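Local coordinates for elongation factor G (Thermus thermophilus, PDB 2DY1), which binds GTP and a magnesium ion and probably acts as a GTPase elongation factor in the translocation step of protein synthesis, at residues Ile575-Val580 with Thr640-His645; Arg600-Glu605 with His614-Leu619. All blocks are in the same frame, centred on the assembly; numbering follows the deposited sequence.

In the fold
Both contacts lie within the C-terminal family region of elongation factor G and belong to one antiparallel sheet, with their centres about 8 Å apart. Along the chain, strand 569-583 comes first, strands 600-607 and 610-618 form a hairpin, and strand 638-648 comes last, so contact 2 (600-605 with 614-619) falls between the two halves of contact 1 (575-580 with 640-645). Strands 569-583 and 610-618 are neighbours, with Leu578 N probably hydrogen-bonded to Ala615 O. The strand order is therefore 638-648, 569-583, 610-618, 600-607. With helices 587-596 and 625-633 as the two connections, this is a ferredoxin-like beta-alpha-beta-beta-alpha-beta unit, away from the GTP and magnesium sites.

Contact 1 (Ile575-Val580 with Thr640-His645); sequences IYRLKV and TLEFSH
Ile575-Val580 and Thr640-His645 pair as antiparallel strands, the first and last of the C-terminal alpha/beta unit, through backbone bonds such as Lys579 N to Thr640 O (3.0 Å). A classic beta bulge interrupts the ladder: Ser644 and His645 both face Ile575, whose O accepts from Ser644 N and His645 N. The bulge brings the His645 ring alongside Ile575, with Ile575 CB over its face in a CH-pi contact, and Ser644 OG and His645 ND1 share a hydrogen bond of 2.8 Å. Next to it, Tyr576 suits a place where a broad flat group can lie against backbone. With CG anti to its own carbonyl carbon (chi1 -81°), its ring lies under Phe643 CA, which sits 3.6 Å from the ring centroid. The Phe643 ring then turns its edge toward the tyrosine face in an offset edge-to-face pair, planes at 80°. Replacing Tyr576 with an alanine would probably open a gap beneath Phe643 CA and leave the phenylalanine edge without its aromatic partner. On the Arg577 side the polar residues line up: the guanidinium lies beneath Phe643 O, and its NE makes a long, weak salt bridge to Glu642 OE2 (3.4 Å), the two planes 60° apart. Further along, Lys579 lays the aliphatic base of its chain against Thr640 OG1, and one water, donating to Arg577 O at 2.8 Å, also meets that OG1. Leucines suit the other face, where Leu641 CD2 reaches Leu578 CB at 3.6 Å. That face is closed by helices: Leu578 packs on Leu594 of helix 587-596 and on Tyr625 of helix 625-633, while Val617 of strand 610-618 continues the apolar layer on the next strand.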
loop_
_atom_site.group_PDB
_atom_site.type_symbol
_atom_site.label_atom_id
_atom_site.label_comp_id
_atom_site.label_asym_id
_atom_site.label_seq_id
_atom_site.Cartn_x
_atom_site.Cartn_y
_atom_site.Cartn_z
ATOM N N ILE A 575 2.401 25.295 -4.863
ATOM C CA ILE A 575 3.810 24.930 -4.974
ATOM C C ILE A 575 4.045 23.740 -4.053
ATOM O O ILE A 575 3.582 23.729 -2.916
ATOM C CB ILE A 575 4.727 26.098 -4.520
ATOM C CG1 ILE A 575 4.495 27.322 -5.411
ATOM C CG2 ILE A 575 6.201 25.660 -4.557
ATOM C CD1 ILE A 575 4.621 27.061 -6.898
ATOM N N TYR A 576 4.755 22.730 -4.544
ATOM C CA TYR A 576 5.028 21.539 -3.753
ATOM C C TYR A 576 6.515 21.335 -3.495
ATOM O O TYR A 576 7.364 21.827 -4.249
ATOM C CB TYR A 576 4.477 20.291 -4.470
ATOM C CG TYR A 576 2.990 20.059 -4.269
ATOM C CD1 TYR A 576 2.055 21.040 -4.608
ATOM C CD2 TYR A 576 2.524 18.875 -3.684
ATOM C CE1 TYR A 576 0.689 20.848 -4.356
ATOM C CE2 TYR A 576 1.172 18.672 -3.433
ATOM C CZ TYR A 576 0.260 19.669 -3.767
ATOM O OH TYR A 576 -1.071 19.492 -3.471
ATOM N N ARG A 577 6.820 20.648 -2.399
ATOM C CA ARG A 577 8.201 20.297 -2.095
ATOM C C ARG A 577 8.423 18.942 -2.754
ATOM O O ARG A 577 7.644 18.020 -2.514
ATOM C CB ARG A 577 8.482 20.266 -0.570
ATOM C CG ARG A 577 7.380 19.841 0.426
ATOM C CD ARG A 577 7.994 19.748 1.837
ATOM N NE ARG A 577 7.107 19.842 3.008
ATOM C CZ ARG A 577 6.378 20.907 3.335
ATOM N NH1 ARG A 577 6.397 21.991 2.573
ATOM N NH2 ARG A 577 5.668 20.907 4.456
ATOM N N LEU A 578 9.429 18.852 -3.621
ATOM C CA LEU A 578 9.704 17.617 -4.343
ATOM C C LEU A 578 11.070 17.044 -3.992
ATOM O O LEU A 578 12.099 17.700 -4.173
ATOM C CB LEU A 578 9.609 17.876 -5.855
ATOM C CG LEU A 578 9.685 16.773 -6.928
ATOM C CD1 LEU A 578 10.956 16.944 -7.736
ATOM C CD2 LEU A 578 9.610 15.388 -6.311
ATOM N N LYS A 579 11.070 15.812 -3.490
ATOM C CA LYS A 579 12.305 15.123 -3.133
ATOM C C LYS A 579 12.516 14.015 -4.155
ATOM O O LYS A 579 11.623 13.203 -4.383
ATOM C CB LYS A 579 12.194 14.518 -1.733
ATOM C CG LYS A 579 12.032 15.547 -0.624
ATOM C CD LYS A 579 11.961 14.887 0.748
ATOM C CE LYS A 579 11.898 15.930 1.860
ATOM N NZ LYS A 579 11.851 15.305 3.213
ATOM N N VAL A 580 13.687 13.991 -4.780
ATOM C CA VAL A 580 13.976 12.969 -5.775
ATOM C C VAL A 580 15.274 12.227 -5.469
ATOM O O VAL A 580 16.324 12.842 -5.285
ATOM C CB VAL A 580 14.075 13.579 -7.201
ATOM C CG1 VAL A 580 14.409 12.492 -8.215
ATOM C CG2 VAL A 580 12.766 14.242 -7.572
ATOM N N THR A 640 8.936 11.981 -3.697
ATOM C CA THR A 640 7.844 12.321 -2.792
ATOM C C THR A 640 7.458 13.764 -3.111
ATOM O O THR A 640 8.324 14.610 -3.352
ATOM C CB THR A 640 8.250 12.258 -1.296
ATOM O OG1 THR A 640 9.231 13.266 -1.021
ATOM C CG2 THR A 640 8.797 10.882 -0.941
ATOM N N LEU A 641 6.157 14.032 -3.141
ATOM C CA LEU A 641 5.639 15.368 -3.401
ATOM C C LEU A 641 4.754 15.753 -2.226
ATOM O O LEU A 641 3.938 14.952 -1.772
ATOM C CB LEU A 641 4.806 15.392 -4.688
ATOM C CG LEU A 641 5.518 15.569 -6.028
ATOM C CD1 LEU A 641 4.539 15.316 -7.184
ATOM C CD2 LEU A 641 6.092 16.985 -6.106
ATOM N N GLU A 642 4.928 16.968 -1.717
ATOM C CA GLU A 642 4.112 17.432 -0.600
ATOM C C GLU A 642 3.810 18.909 -0.776
ATOM O O GLU A 642 4.677 19.680 -1.192
ATOM C CB GLU A 642 4.839 17.219 0.735
ATOM C CG GLU A 642 5.037 15.763 1.125
ATOM C CD GLU A 642 5.605 15.605 2.526
ATOM O OE1 GLU A 642 5.711 14.451 2.995
ATOM O OE2 GLU A 642 5.946 16.630 3.157
ATOM N N PHE A 643 2.576 19.297 -0.469
ATOM C CA PHE A 643 2.157 20.691 -0.590
ATOM C C PHE A 643 3.024 21.598 0.266
ATOM O O PHE A 643 3.324 21.290 1.422
ATOM C CB PHE A 643 0.693 20.856 -0.166
ATOM C CG PHE A 643 0.218 22.282 -0.188
ATOM C CD1 PHE A 643 -0.052 22.924 -1.391
ATOM C CD2 PHE A 643 0.068 22.995 0.996
ATOM C CE1 PHE A 643 -0.463 24.257 -1.417
ATOM C CE2 PHE A 643 -0.343 24.331 0.981
ATOM C CZ PHE A 643 -0.608 24.959 -0.225
ATOM N N SER A 644 3.417 22.725 -0.312
ATOM C CA SER A 644 4.255 23.690 0.383
ATOM C C SER A 644 3.498 24.992 0.652
ATOM O O SER A 644 3.253 25.358 1.800
ATOM C CB SER A 644 5.499 23.985 -0.455
ATOM O OG SER A 644 6.324 24.950 0.174
ATOM N N HIS A 645 3.112 25.681 -0.413
ATOM C CA HIS A 645 2.413 26.949 -0.264
ATOM C C HIS A 645 1.913 27.393 -1.623
ATOM O O HIS A 645 2.229 26.775 -2.637
ATOM C CB HIS A 645 3.387 28.012 0.259
ATOM C CG HIS A 645 4.504 28.312 -0.698
ATOM N ND1 HIS A 645 5.568 27.456 -0.896
ATOM C CD2 HIS A 645 4.676 29.332 -1.571
ATOM C CE1 HIS A 645 6.344 27.933 -1.852
ATOM N NE2 HIS A 645 5.826 29.071 -2.279
HETATM O O HOH W 1 8.629 16.050 -0.736
#

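Contact 2 (Arg600-Glu605 with His614-Leu619); sequences RILGME and HAEVPL
His614, Glu616 and Arg600 have the most surface buried where Arg600-Glu605 pairs antiparallel with His614-Leu619. His614 is gripped through its backbone: its N donates to Gly603 O (2.9 Å), and its O receives Leu602 N at 2.6 Å and, weakly, Gly603 N at 3.4 Å. Leu602 and Gly603 thus both face His614, a classic beta bulge. Glycine fits here because at these backbone angles (phi 160°, psi 175°) a CB would be jammed against the carbonyl O of Leu602. The imidazole presents NE2 at its edge to Glu605 OE1, 3.5 Å away, with ring and carboxylate planes 46° apart. Arg600 and Glu616 form a regular hydrogen-bonded pair in both directions, Arg600 N to Glu616 O at 2.8 Å and Glu616 N to Arg600 O at 3.0 Å. Their side chains leave the same face, but Arg600 NE stays 4.6 Å from Glu616 OE1, and since no N-H points at that oxygen, only a general attraction of charge is likely. Leu602, tipped toward the partner strand by the bulge, lays CD1 against the aliphatic CG of Glu616, so that one methylene of the acid serves as an apolar surface. Between these pairs Ala615 forms a non-hydrogen-bonded pair with Ile601, its small CB beside Arg600 O at 3.2 Å. On the Ala615 face, Ile601 packs on Leu591 of helix 587-596. The two segments lie on the arms of the hairpin 600-607 and 610-618, the beta-beta step in the middle of the ferredoxin-like beta-alpha-beta-beta-alpha-beta order, with 600-607 at the edge of the sheet.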
loop_
_atom_site.group_PDB
_atom_site.type_symbol
_atom_site.label_atom_id
_atom_site.label_comp_id
_atom_site.label_asym_id
_atom_site.label_seq_id
_atom_site.Cartn_x
_atom_site.Cartn_y
_atom_site.Cartn_z
ATOM N N ARG A 600 12.797 24.611 -8.522
ATOM C CA ARG A 600 13.827 25.362 -7.832
ATOM C C ARG A 600 14.574 24.397 -6.934
ATOM O O ARG A 600 14.031 23.907 -5.939
ATOM C CB ARG A 600 13.203 26.486 -7.000
ATOM C CG ARG A 600 13.803 26.633 -5.611
ATOM C CD ARG A 600 13.505 27.988 -5.011
ATOM N NE ARG A 600 13.856 28.027 -3.596
ATOM C CZ ARG A 600 13.853 29.130 -2.856
ATOM N NH1 ARG A 600 13.518 30.293 -3.398
ATOM N NH2 ARG A 600 14.173 29.069 -1.570
ATOM N N ILE A 601 15.819 24.113 -7.294
ATOM C CA ILE A 601 16.625 23.197 -6.507
ATOM C C ILE A 601 16.975 23.877 -5.193
ATOM O O ILE A 601 17.498 24.989 -5.184
ATOM C CB ILE A 601 17.920 22.807 -7.256
ATOM C CG1 ILE A 601 17.569 22.280 -8.651
ATOM C CG2 ILE A 601 18.669 21.732 -6.473
ATOM C CD1 ILE A 601 18.771 21.922 -9.497
ATOM N N LEU A 602 16.662 23.207 -4.088
ATOM C CA LEU A 602 16.935 23.733 -2.757
ATOM C C LEU A 602 18.267 23.206 -2.244
ATOM O O LEU A 602 18.903 23.821 -1.389
ATOM C CB LEU A 602 15.820 23.325 -1.790
ATOM C CG LEU A 602 14.405 23.817 -2.108
ATOM C CD1 LEU A 602 13.422 23.235 -1.104
ATOM C CD2 LEU A 602 14.368 25.336 -2.072
ATOM N N GLY A 603 18.684 22.061 -2.771
ATOM C CA GLY A 603 19.936 21.471 -2.345
ATOM C C GLY A 603 19.980 19.996 -2.675
ATOM O O GLY A 603 18.989 19.430 -3.140
ATOM N N MET A 604 21.124 19.367 -2.429
ATOM C CA MET A 604 21.282 17.951 -2.722
ATOM C C MET A 604 22.080 17.218 -1.653
ATOM O O MET A 604 22.961 17.793 -1.015
ATOM C CB MET A 604 21.967 17.782 -4.080
ATOM C CG MET A 604 21.238 18.464 -5.225
ATOM S SD MET A 604 22.119 18.347 -6.794
ATOM C CE MET A 604 21.861 16.625 -7.185
ATOM N N GLU A 605 21.756 15.945 -1.461
ATOM C CA GLU A 605 22.442 15.101 -0.492
ATOM C C GLU A 605 22.882 13.817 -1.184
ATOM O O GLU A 605 22.355 13.465 -2.236
ATOM C CB GLU A 605 21.519 14.750 0.676
ATOM C CG GLU A 605 21.201 15.903 1.602
ATOM C CD GLU A 605 20.511 15.437 2.866
ATOM O OE1 GLU A 605 19.401 14.872 2.766
ATOM O OE2 GLU A 605 21.081 15.628 3.962
ATOM N N HIS A 614 16.474 18.004 -3.468
ATOM C CA HIS A 614 15.363 18.702 -2.825
ATOM C C HIS A 614 14.988 19.896 -3.682
ATOM O O HIS A 614 15.846 20.707 -4.031
ATOM C CB HIS A 614 15.766 19.210 -1.441
ATOM C CG HIS A 614 16.075 18.127 -0.460
ATOM N ND1 HIS A 614 15.099 17.336 0.109
ATOM C CD2 HIS A 614 17.252 17.713 0.068
ATOM C CE1 HIS A 614 15.662 16.484 0.948
ATOM N NE2 HIS A 614 16.966 16.692 0.943
ATOM N N ALA A 615 13.711 20.018 -4.014
ATOM C CA ALA A 615 13.277 21.131 -4.833
ATOM C C ALA A 615 11.850 21.554 -4.523
ATOM O O ALA A 615 11.134 20.884 -3.782
ATOM C CB ALA A 615 13.395 20.763 -6.308
ATOM N N GLU A 616 11.468 22.700 -5.077
ATOM C CA GLU A 616 10.118 23.224 -4.951
ATOM C C GLU A 616 9.705 23.359 -6.401
ATOM O O GLU A 616 10.484 23.827 -7.232
ATOM C CB GLU A 616 10.089 24.591 -4.259
ATOM C CG GLU A 616 10.188 24.523 -2.745
ATOM C CD GLU A 616 9.696 25.793 -2.064
ATOM O OE1 GLU A 616 9.522 26.819 -2.760
ATOM O OE2 GLU A 616 9.489 25.762 -0.830
ATOM N N VAL A 617 8.489 22.937 -6.713
ATOM C CA VAL A 617 8.015 22.975 -8.082
ATOM C C VAL A 617 6.508 23.166 -8.105
ATOM O O VAL A 617 5.809 22.709 -7.203
ATOM C CB VAL A 617 8.366 21.644 -8.795
ATOM C CG1 VAL A 617 7.751 20.476 -8.025
ATOM C CG2 VAL A 617 7.861 21.656 -10.231
ATOM N N PRO A 618 5.989 23.854 -9.131
ATOM C CA PRO A 618 4.547 24.075 -9.229
ATOM C C PRO A 618 3.848 22.731 -9.403
ATOM O O PRO A 618 4.289 21.911 -10.211
ATOM C CB PRO A 618 4.409 24.923 -10.484
ATOM C CG PRO A 618 5.700 25.658 -10.545
ATOM C CD PRO A 618 6.700 24.600 -10.184
ATOM N N LEU A 619 2.769 22.503 -8.662
ATOM C CA LEU A 619 2.042 21.244 -8.785
ATOM C C LEU A 619 1.663 20.997 -10.243
ATOM O O LEU A 619 1.652 19.861 -10.715
ATOM C CB LEU A 619 0.764 21.282 -7.941
ATOM C CG LEU A 619 -0.177 20.088 -8.117
ATOM C CD1 LEU A 619 0.466 18.860 -7.464
ATOM C CD2 LEU A 619 -1.527 20.392 -7.483
#